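Local structure of isomaltose glucohydrolase (Kribbella flavida, 5Z3E) at residues M155-V160 with A176-A181. The protein hydrolyses the alpha-1,6-glucosidic linkage of isomaltose from its non-reducing end, releasing beta-D-glucose and D-glucose, in the intracellular breakdown of a starch-derived cyclic tetrasaccharide. The protein carries 1 engineered substitution. Residues are numbered along the deposited sequence; the frame is centred on the assembly and turned at random. Where two conformers were deposited one is given.
Sequences MWLWSV and AGIDVA
Trp156 spends its one polar atom, NE1, on a hydrogen bond to ND1 of His97 in helix 90-105, which satisfies the buried N-H; the carbon rim of the ring faces Gly177, Ile178 and Ala181. With CG anti to the backbone N (chi1 -178°), the ring reaches across to the second helix and meets it edge-on: Trp156 CZ3 lies 3.7 Å from Ile178 N, which sits in the plane of the indole. Glycine suits position 177 because the benzo edge comes right up to the backbone, Trp156 CZ3 standing 3.8 Å from Gly177 C, and a CB here would point toward the ring. Val160 CG1 lies 4.0 Å above one face of the indole, toward its rim, and also touches Ile178 CD1 at 4.0 Å. These are neighbouring, nearly antiparallel helices of the helix-rich catalytic domain of glycoside hydrolase family 15, an (alpha/alpha)6 barrel; their local axes come within 10.4 Å at 147°. Ile178 suits the middle because its two branches serve different partners: CG1 meets the Trp156 rim, the two side chains crossing at about a right angle, while CG2 packs 3.9 Å from Leu157 CD2. That same leucine methyl rests 3.9 Å from Ala181 CB, a side chain short enough to let Leu157 settle close to the helix. Replacing Trp156 by an alanine is likely to open a gap beside Gly177 and Ile178 and leave His97 ND1 without its indole partner.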
loop_
_atom_site.group_PDB
_atom_site.type_symbol
_atom_site.label_atom_id
_atom_site.label_comp_id
_atom_site.label_asym_id
_atom_site.label_seq_id
_atom_site.Cartn_x
_atom_site.Cartn_y
_atom_site.Cartn_z
ATOM N N MET A 155 -2.232 1.554 6.475
ATOM C CA MET A 155 -2.688 0.491 5.598
ATOM C C MET A 155 -3.116 -0.720 6.389
ATOM O O MET A 155 -4.115 -1.364 6.051
ATOM C CB MET A 155 -1.614 0.123 4.589
ATOM C CG MET A 155 -1.202 1.283 3.725
ATOM S SD MET A 155 -0.381 0.690 2.265
ATOM C CE MET A 155 0.227 2.208 1.546
ATOM N N TRP A 156 -2.376 -1.076 7.443
ATOM C CA TRP A 156 -2.739 -2.275 8.177
ATOM C C TRP A 156 -4.114 -2.116 8.819
ATOM O O TRP A 156 -4.947 -3.022 8.765
ATOM C CB TRP A 156 -1.701 -2.648 9.234
ATOM C CG TRP A 156 -2.136 -3.918 9.914
ATOM C CD1 TRP A 156 -2.329 -5.111 9.311
ATOM C CD2 TRP A 156 -2.579 -4.087 11.265
ATOM N NE1 TRP A 156 -2.825 -6.032 10.185
ATOM C CE2 TRP A 156 -3.003 -5.427 11.393
ATOM C CE3 TRP A 156 -2.651 -3.244 12.384
ATOM C CZ2 TRP A 156 -3.454 -5.954 12.610
ATOM C CZ3 TRP A 156 -3.108 -3.778 13.575
ATOM C CH2 TRP A 156 -3.502 -5.119 13.678
ATOM N N LEU A 157 -4.377 -0.955 9.436
ATOM C CA LEU A 157 -5.691 -0.721 10.017
ATOM C C LEU A 157 -6.787 -0.894 8.975
ATOM O O LEU A 157 -7.813 -1.544 9.221
ATOM C CB LEU A 157 -5.756 0.675 10.613
ATOM C CG LEU A 157 -4.922 0.890 11.877
ATOM C CD1 LEU A 157 -5.087 2.336 12.327
ATOM C CD2 LEU A 157 -5.309 -0.060 13.003
ATOM N N TRP A 158 -6.615 -0.280 7.804
ATOM C CA TRP A 158 -7.577 -0.461 6.727
ATOM C C TRP A 158 -7.753 -1.932 6.387
ATOM O O TRP A 158 -8.875 -2.441 6.246
ATOM C CB TRP A 158 -7.136 0.354 5.492
ATOM C CG TRP A 158 -7.762 -0.096 4.212
ATOM C CD1 TRP A 158 -9.040 0.118 3.779
ATOM C CD2 TRP A 158 -7.147 -0.945 3.220
ATOM N NE1 TRP A 158 -9.241 -0.529 2.580
ATOM C CE2 TRP A 158 -8.100 -1.181 2.224
ATOM C CE3 TRP A 158 -5.871 -1.482 3.066
ATOM C CZ2 TRP A 158 -7.816 -1.964 1.083
ATOM C CZ3 TRP A 158 -5.577 -2.238 1.951
ATOM C CH2 TRP A 158 -6.551 -2.460 0.977
ATOM N N SER A 159 -6.648 -2.645 6.233
ATOM C CA SER A 159 -6.681 -4.034 5.805
ATOM C C SER A 159 -7.403 -4.931 6.807
ATOM O O SER A 159 -8.243 -5.761 6.432
ATOM C CB SER A 159 -5.260 -4.515 5.551
ATOM O OG SER A 159 -5.184 -5.884 5.293
ATOM N N VAL A 160 -7.058 -4.817 8.079
ATOM C CA VAL A 160 -7.626 -5.730 9.069
ATOM C C VAL A 160 -9.114 -5.466 9.255
ATOM O O VAL A 160 -9.904 -6.404 9.363
ATOM C CB VAL A 160 -6.808 -5.710 10.392
ATOM C CG1 VAL A 160 -6.949 -4.420 11.180
ATOM C CG2 VAL A 160 -7.185 -6.905 11.248
ATOM N N ALA A 176 -5.744 -5.379 20.437
ATOM C CA ALA A 176 -4.670 -4.742 21.186
ATOM C C ALA A 176 -3.586 -4.229 20.241
ATOM O O ALA A 176 -2.961 -3.200 20.513
ATOM C CB ALA A 176 -4.142 -5.650 22.265
ATOM N N GLY A 177 -3.365 -4.906 19.115
ATOM C CA GLY A 177 -2.447 -4.398 18.104
ATOM C C GLY A 177 -3.006 -3.174 17.363
ATOM O O GLY A 177 -2.286 -2.206 17.134
ATOM N N ILE A 178 -4.299 -3.230 17.049
ATOM C CA ILE A 178 -4.987 -2.050 16.518
ATOM C C ILE A 178 -4.777 -0.849 17.429
ATOM O O ILE A 178 -4.497 0.255 16.945
ATOM C CB ILE A 178 -6.486 -2.372 16.301
ATOM C CG1 ILE A 178 -6.652 -3.322 15.100
ATOM C CG2 ILE A 178 -7.299 -1.099 16.148
ATOM C CD1 ILE A 178 -8.033 -3.924 14.966
ATOM N N ASP A 179 -4.916 -1.034 18.741
ATOM C CA ASP A 179 -4.780 0.074 19.672
ATOM C C ASP A 179 -3.397 0.705 19.587
ATOM O O ASP A 179 -3.269 1.939 19.677
ATOM C CB ASP A 179 -5.031 -0.394 21.103
ATOM C CG ASP A 179 -6.489 -0.679 21.439
ATOM O OD1 ASP A 179 -7.388 -0.235 20.708
ATOM O OD2 ASP A 179 -6.719 -1.324 22.503
ATOM N N VAL A 180 -2.348 -0.105 19.462
ATOM C CA VAL A 180 -0.998 0.433 19.328
ATOM C C VAL A 180 -0.894 1.292 18.060
ATOM O O VAL A 180 -0.378 2.413 18.085
ATOM C CB VAL A 180 0.062 -0.689 19.323
ATOM C CG1 VAL A 180 1.440 -0.144 19.044
ATOM C CG2 VAL A 180 0.059 -1.430 20.640
ATOM N N ALA A 181 -1.370 0.748 16.933
ATOM C CA ALA A 181 -1.292 1.479 15.674
ATOM C C ALA A 181 -2.087 2.775 15.714
ATOM O O ALA A 181 -1.620 3.806 15.206
ATOM C CB ALA A 181 -1.764 0.590 14.534
#